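CMP/dCMP-type deaminase domain-containing protein (Aspergillus oryzae RIB40, PDB 7DRY) probably catalyses the zinc-dependent deamination of a pyrimidine intermediate in riboflavin biosynthesis. Local coordinates at residues P23-V28 with Y52-A57; S3-Y8 with V33-G38. All coordinates share one frame; numbering follows the deposited sequence. Where two conformers were deposited one is given.

Contact 1. Residues P23-V28 with Y52-A57; sequences PTNFRV and YTMELA
T53 carries a loop-to-loop contact at one end of the central sheet, where the chain running into strand 29-36 lies beside the chain just leaving strand 46-52. It shows how one threonine can fasten two irregular segments by using its backbone and its hydroxyl together. T53 N donates to V28 O at 3.0 Å, while T53 OG1 donates to F26 O at 2.7 Å, in the plane of that carbonyl and at a C=O...O angle of 147°. With OG1 beside the residue's own backbone N (chi1 -61°), the hydroxyl is turned to the same segment as the N-H. The neighbouring Y52 adds a CA-H...O contact to V28 O, which thus takes two neighbours at once.

Residues Y52 to E55 form a type II beta turn, closed by the bond from E55 N to Y52 O, that breaks off strand 46-52 and leads to the helix 62-73. This is the region of the cytidine deaminase fold where the metal site begins: the side chain of T53 lies about 5 Å from that of the zinc ligand H61, and the side chain of V28 about 7 Å from the zinc ion itself. M54, third in the turn, sends its extended chain across N25, where M54 CE rests 3.7 Å from N25 CB. A weak hydrogen bond, 3.4 Å long, runs from N25 ND2 to M54 SD; the firmer partner of ND2 is the carbonyl of P20, and N25 OD1 takes R22 N, so the amide is held from both ends. Within the turn, E55 CB sits over the centre of the Y52 ring, and E55 OE1 accepts Y52 N from above the carboxylate plane while also bonding N69 of helix 62-73.

Contact 2. Residues S3-Y8 with V33-G38; sequences SPHAKY and VSRKEG
Segment 3-8, which leads into helix 5-16, stands off from the end of strand 29-36, with CA atoms 9.7 Å apart at Y8 and V33 and 11.6 Å apart at P4 and R35, so the gap is bridged by side chains alone. Y8 and V33 reach for each other from opposite directions, and Y8 CE1 meets V33 CG2 at 3.8 Å in a plain apolar contact. R35 works differently: its chain leaves the strand with CG anti to the backbone N (chi1 172°), then bends at chi3, which brings the guanidinium in among P4, H5 and Y8. R35 NH2 lies 3.4 Å from Y8 CE2, with the two flat groups inclined at 54°, so they meet without stacking. R35 NH1 comes up to the edge of the imidazole, near its plane, 3.7 Å from H5 CE1; P4 CG adds a looser touch to R35 NH2 at 4.1 Å.

Polar partners beyond the two segments fix these groups. D45 OD2 takes both a salt bridge from R35 NH2 and a hydrogen bond with Y8 OH, tying strand and helix to one carboxylate, and its negative charge would be expected to offset the positive charge of the buried R35. Y96, on strand 91-97, bonds through its hydroxyl to R35 NH2 and H5 ND1 while its ring stacks with that of Y8. What results is helix-on-sheet packing, the N-terminal helix laid against one face of the mixed sheet in the alpha/beta architecture of the cytidine deaminase fold.

The segments of the two contacts alternate along the chain, 3-8, 23-28, 33-38 and 52-57, so the contacts cross along the chain and are not nested. Their centres are 25 Å apart on opposite sides of the chain's centre, and about 10 Å separates their nearest atoms. Strand 29-36 connects them: 23-28 feeds into its beginning, and contact 2 uses its end. The antiparallel neighbour 46-52 then returns the chain to the end at which contact 1 lies. The principle is that one strand can join two distant contacts: helix 5-16 packs on it at the end remote from the metal, and a pair of loops meets just before its start, near the zinc site.

Contact 1. Residues P23-V28 with Y52-A57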
loop_
_atom_site.group_PDB
_atom_site.type_symbol
_atom_site.label_atom_id
_atom_site.label_comp_id
_atom_site.label_asym_id
_atom_site.label_seq_id
_atom_site.Cartn_x
_atom_site.Cartn_y
_atom_site.Cartn_z
ATOM N N PRO A 23 -2.322 18.541 -7.833
ATOM C CA PRO A 23 -2.109 19.385 -6.646
ATOM C C PRO A 23 -2.515 18.731 -5.341
ATOM O O PRO A 23 -2.036 19.151 -4.283
ATOM C CB PRO A 23 -2.966 20.628 -6.935
ATOM C CG PRO A 23 -3.129 20.638 -8.415
ATOM C CD PRO A 23 -3.167 19.205 -8.841
ATOM N N THR A 24 -3.380 17.719 -5.368
ATOM C CA THR A 24 -3.952 17.197 -4.134
ATOM C C THR A 24 -3.829 15.686 -3.987
ATOM O O THR A 24 -4.469 15.115 -3.098
ATOM C CB THR A 24 -5.425 17.592 -4.023
ATOM O OG1 THR A 24 -6.170 16.868 -5.006
ATOM C CG2 THR A 24 -5.597 19.085 -4.262
ATOM N N ASN A 25 -3.067 15.019 -4.836
ATOM C CA ASN A 25 -2.908 13.581 -4.691
ATOM C C ASN A 25 -1.561 13.245 -4.058
ATOM O O ASN A 25 -0.687 14.097 -3.882
ATOM C CB ASN A 25 -3.146 12.841 -6.015
ATOM C CG ASN A 25 -2.017 13.020 -7.020
ATOM O OD1 ASN A 25 -1.142 13.877 -6.859
ATOM N ND2 ASN A 25 -2.042 12.211 -8.079
ATOM N N PHE A 26 -1.429 11.990 -3.658
ATOM C CA PHE A 26 -0.191 11.462 -3.101
ATOM C C PHE A 26 0.182 10.262 -3.950
ATOM O O PHE A 26 -0.519 9.246 -3.939
ATOM C CB PHE A 26 -0.381 11.082 -1.631
ATOM C CG PHE A 26 -0.408 12.269 -0.709
ATOM C CD1 PHE A 26 -1.543 13.059 -0.604
ATOM C CD2 PHE A 26 0.708 12.605 0.035
ATOM C CE1 PHE A 26 -1.563 14.171 0.238
ATOM C CE2 PHE A 26 0.699 13.710 0.880
ATOM C CZ PHE A 26 -0.437 14.491 0.983
ATOM N N ARG A 27 1.270 10.399 -4.700
ATOM C CA ARG A 27 1.672 9.409 -5.690
ATOM C C ARG A 27 2.393 8.267 -4.994
ATOM O O ARG A 27 3.517 8.439 -4.509
ATOM C CB ARG A 27 2.558 10.069 -6.738
ATOM C CG ARG A 27 1.819 11.151 -7.491
ATOM C CD ARG A 27 2.782 12.044 -8.217
ATOM N NE ARG A 27 3.275 11.451 -9.454
ATOM C CZ ARG A 27 4.564 11.374 -9.790
ATOM N NH1 ARG A 27 5.507 11.813 -8.962
ATOM N NH2 ARG A 27 4.902 10.872 -10.962
ATOM N N VAL A 28 1.736 7.108 -4.947
ATOM C CA VAL A 28 2.157 5.963 -4.156
ATOM C C VAL A 28 2.075 4.729 -5.047
ATOM O O VAL A 28 1.289 4.682 -5.998
ATOM C CB VAL A 28 1.256 5.846 -2.896
ATOM C CG1 VAL A 28 1.539 4.583 -2.092
ATOM C CG2 VAL A 28 1.430 7.060 -2.002
ATOM N N TYR A 52 -1.022 1.627 -8.398
ATOM C CA TYR A 52 -0.498 2.938 -8.050
ATOM C C TYR A 52 -1.626 3.963 -8.017
ATOM O O TYR A 52 -2.709 3.744 -8.564
ATOM C CB TYR A 52 0.622 3.376 -9.009
ATOM C CG TYR A 52 0.231 3.411 -10.465
ATOM C CD1 TYR A 52 0.387 2.297 -11.280
ATOM C CD2 TYR A 52 -0.270 4.573 -11.032
ATOM C CE1 TYR A 52 0.035 2.349 -12.621
ATOM C CE2 TYR A 52 -0.629 4.627 -12.364
ATOM C CZ TYR A 52 -0.472 3.501 -13.151
ATOM O OH TYR A 52 -0.816 3.556 -14.489
ATOM N N THR A 53 -1.354 5.090 -7.359
ATOM C CA THR A 53 -2.372 6.119 -7.175
ATOM C C THR A 53 -2.935 6.563 -8.522
ATOM O O THR A 53 -2.187 6.897 -9.443
ATOM C CB THR A 53 -1.723 7.321 -6.494
ATOM O OG1 THR A 53 -1.215 6.927 -5.213
ATOM C CG2 THR A 53 -2.727 8.465 -6.328
ATOM N N MET A 54 -4.259 6.581 -8.633
ATOM C CA MET A 54 -4.962 7.107 -9.800
ATOM C C MET A 54 -4.705 6.301 -11.062
ATOM O O MET A 54 -4.952 6.782 -12.172
ATOM C CB MET A 54 -4.740 8.610 -10.005
ATOM C CG MET A 54 -5.476 9.418 -8.938
ATOM S SD MET A 54 -5.110 11.172 -9.000
ATOM C CE MET A 54 -6.264 11.801 -7.781
ATOM N N GLU A 55 -4.225 5.069 -10.904
ATOM C CA GLU A 55 -4.185 4.137 -12.023
ATOM C C GLU A 55 -5.589 3.899 -12.544
ATOM O O GLU A 55 -5.821 3.887 -13.756
ATOM C CB GLU A 55 -3.565 2.829 -11.536
ATOM C CG GLU A 55 -3.413 1.735 -12.591
ATOM C CD GLU A 55 -2.802 0.477 -12.004
ATOM O OE1 GLU A 55 -2.792 0.351 -10.764
ATOM O OE2 GLU A 55 -2.326 -0.372 -12.785
ATOM N N LEU A 56 -6.540 3.709 -11.643
ATOM C CA LEU A 56 -7.935 3.560 -12.017
ATOM C C LEU A 56 -8.639 4.904 -11.891
ATOM O O LEU A 56 -8.293 5.728 -11.040
ATOM C CB LEU A 56 -8.600 2.512 -11.122
ATOM C CG LEU A 56 -7.800 1.204 -11.144
ATOM C CD1 LEU A 56 -8.410 0.163 -10.231
ATOM C CD2 LEU A 56 -7.661 0.667 -12.578
ATOM N N ALA A 57 -9.636 5.114 -12.756
ATOM C CA ALA A 57 -10.338 6.391 -12.844
ATOM C C ALA A 57 -10.812 6.879 -11.483
ATOM O O ALA A 57 -11.197 6.089 -10.619
ATOM C CB ALA A 57 -11.550 6.245 -13.766
#

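Contact 2. Residues S3-Y8 with V33-G38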
loop_
_atom_site.group_PDB
_atom_site.type_symbol
_atom_site.label_atom_id
_atom_site.label_comp_id
_atom_site.label_asym_id
_atom_site.label_seq_id
_atom_site.Cartn_x
_atom_site.Cartn_y
_atom_site.Cartn_z
ATOM N N SER A 3 15.697 -8.381 4.046
ATOM C CA SER A 3 16.702 -8.029 3.042
ATOM C C SER A 3 16.172 -7.637 1.646
ATOM O O SER A 3 16.762 -6.771 1.009
ATOM C CB SER A 3 17.811 -9.095 2.942
ATOM O OG SER A 3 17.598 -10.000 1.871
ATOM N N PRO A 4 15.078 -8.241 1.161
ATOM C CA PRO A 4 14.521 -7.797 -0.122
ATOM C C PRO A 4 13.609 -6.587 -0.015
ATOM O O PRO A 4 13.099 -6.123 -1.043
ATOM C CB PRO A 4 13.710 -9.016 -0.568
ATOM C CG PRO A 4 13.181 -9.547 0.703
ATOM C CD PRO A 4 14.348 -9.423 1.660
ATOM N N HIS A 5 13.378 -6.082 1.198
ATOM C CA HIS A 5 12.317 -5.099 1.398
ATOM C C HIS A 5 12.638 -3.785 0.715
ATOM O O HIS A 5 11.749 -3.165 0.117
ATOM C CB HIS A 5 12.062 -4.889 2.888
ATOM C CG HIS A 5 11.842 -6.166 3.627
ATOM N ND1 HIS A 5 11.004 -7.153 3.160
ATOM C CD2 HIS A 5 12.357 -6.627 4.792
ATOM C CE1 HIS A 5 11.015 -8.171 4.002
ATOM N NE2 HIS A 5 11.823 -7.875 5.005
ATOM N N ALA A 6 13.895 -3.344 0.791
ATOM C CA ALA A 6 14.278 -2.105 0.129
ATOM C C ALA A 6 14.065 -2.196 -1.376
ATOM O O ALA A 6 13.590 -1.240 -2.001
ATOM C CB ALA A 6 15.734 -1.767 0.454
ATOM N N LYS A 7 14.401 -3.339 -1.978
ATOM C CA LYS A 7 14.215 -3.482 -3.419
ATOM C C LYS A 7 12.740 -3.437 -3.793
ATOM O O LYS A 7 12.362 -2.776 -4.768
ATOM C CB LYS A 7 14.870 -4.767 -3.932
ATOM C CG LYS A 7 14.817 -4.893 -5.453
ATOM C CD LYS A 7 15.261 -6.266 -5.937
ATOM C CE LYS A 7 15.251 -6.340 -7.461
ATOM N NZ LYS A 7 14.644 -5.130 -8.096
ATOM N N TYR A 8 11.887 -4.125 -3.027
ATOM C CA TYR A 8 10.453 -4.038 -3.292
ATOM C C TYR A 8 9.959 -2.604 -3.173
ATOM O O TYR A 8 9.132 -2.158 -3.980
ATOM C CB TYR A 8 9.676 -4.934 -2.327
ATOM C CG TYR A 8 9.582 -6.373 -2.775
ATOM C CD1 TYR A 8 8.874 -6.723 -3.928
ATOM C CD2 TYR A 8 10.203 -7.392 -2.059
ATOM C CE1 TYR A 8 8.781 -8.028 -4.339
ATOM C CE2 TYR A 8 10.121 -8.714 -2.473
ATOM C CZ TYR A 8 9.405 -9.027 -3.616
ATOM O OH TYR A 8 9.307 -10.335 -4.038
ATOM N N VAL A 33 2.511 -9.492 -2.620
ATOM C CA VAL A 33 3.415 -10.623 -2.814
ATOM C C VAL A 33 2.893 -11.822 -2.029
ATOM O O VAL A 33 2.393 -11.667 -0.909
ATOM C CB VAL A 33 4.825 -10.243 -2.311
ATOM C CG1 VAL A 33 5.801 -11.409 -2.435
ATOM C CG2 VAL A 33 5.347 -9.012 -3.068
ATOM N N SER A 34 3.029 -13.019 -2.605
ATOM C CA SER A 34 2.831 -14.278 -1.884
ATOM C C SER A 34 4.199 -14.838 -1.511
ATOM O O SER A 34 5.043 -15.070 -2.387
ATOM C CB SER A 34 2.064 -15.303 -2.720
ATOM O OG SER A 34 2.107 -16.590 -2.107
ATOM N N ARG A 35 4.411 -15.058 -0.219
ATOM C CA ARG A 35 5.715 -15.403 0.329
ATOM C C ARG A 35 5.581 -16.634 1.216
ATOM O O ARG A 35 4.619 -16.759 1.981
ATOM C CB ARG A 35 6.235 -14.216 1.162
ATOM C CG ARG A 35 7.492 -14.485 1.961
ATOM C CD ARG A 35 8.090 -13.166 2.438
ATOM N NE ARG A 35 8.571 -12.372 1.314
ATOM C CZ ARG A 35 8.711 -11.048 1.337
ATOM N NH1 ARG A 35 8.416 -10.360 2.437
ATOM N NH2 ARG A 35 9.149 -10.415 0.258
ATOM N N LYS A 36 6.558 -17.534 1.140
ATOM C CA LYS A 36 6.557 -18.679 2.039
ATOM C C LYS A 36 6.683 -18.207 3.483
ATOM O O LYS A 36 7.449 -17.291 3.788
ATOM C CB LYS A 36 7.722 -19.621 1.711
ATOM C CG LYS A 36 7.542 -20.411 0.426
ATOM C CD LYS A 36 6.363 -21.369 0.517
ATOM C CE LYS A 36 6.588 -22.449 1.557
ATOM N NZ LYS A 36 7.210 -23.690 1.006
ATOM N N GLU A 37 5.909 -18.814 4.376
ATOM C CA GLU A 37 6.063 -18.493 5.785
ATOM C C GLU A 37 7.323 -19.148 6.330
ATOM O O GLU A 37 7.758 -20.197 5.854
ATOM C CB GLU A 37 4.836 -18.938 6.581
ATOM C CG GLU A 37 3.706 -17.919 6.488
ATOM C CD GLU A 37 2.335 -18.533 6.609
ATOM O OE1 GLU A 37 1.379 -17.796 6.947
ATOM O OE2 GLU A 37 2.205 -19.746 6.367
ATOM N N GLY A 38 7.922 -18.508 7.329
ATOM C CA GLY A 38 9.121 -19.062 7.932
ATOM C C GLY A 38 10.394 -18.502 7.329
ATOM O O GLY A 38 10.442 -17.336 6.948
#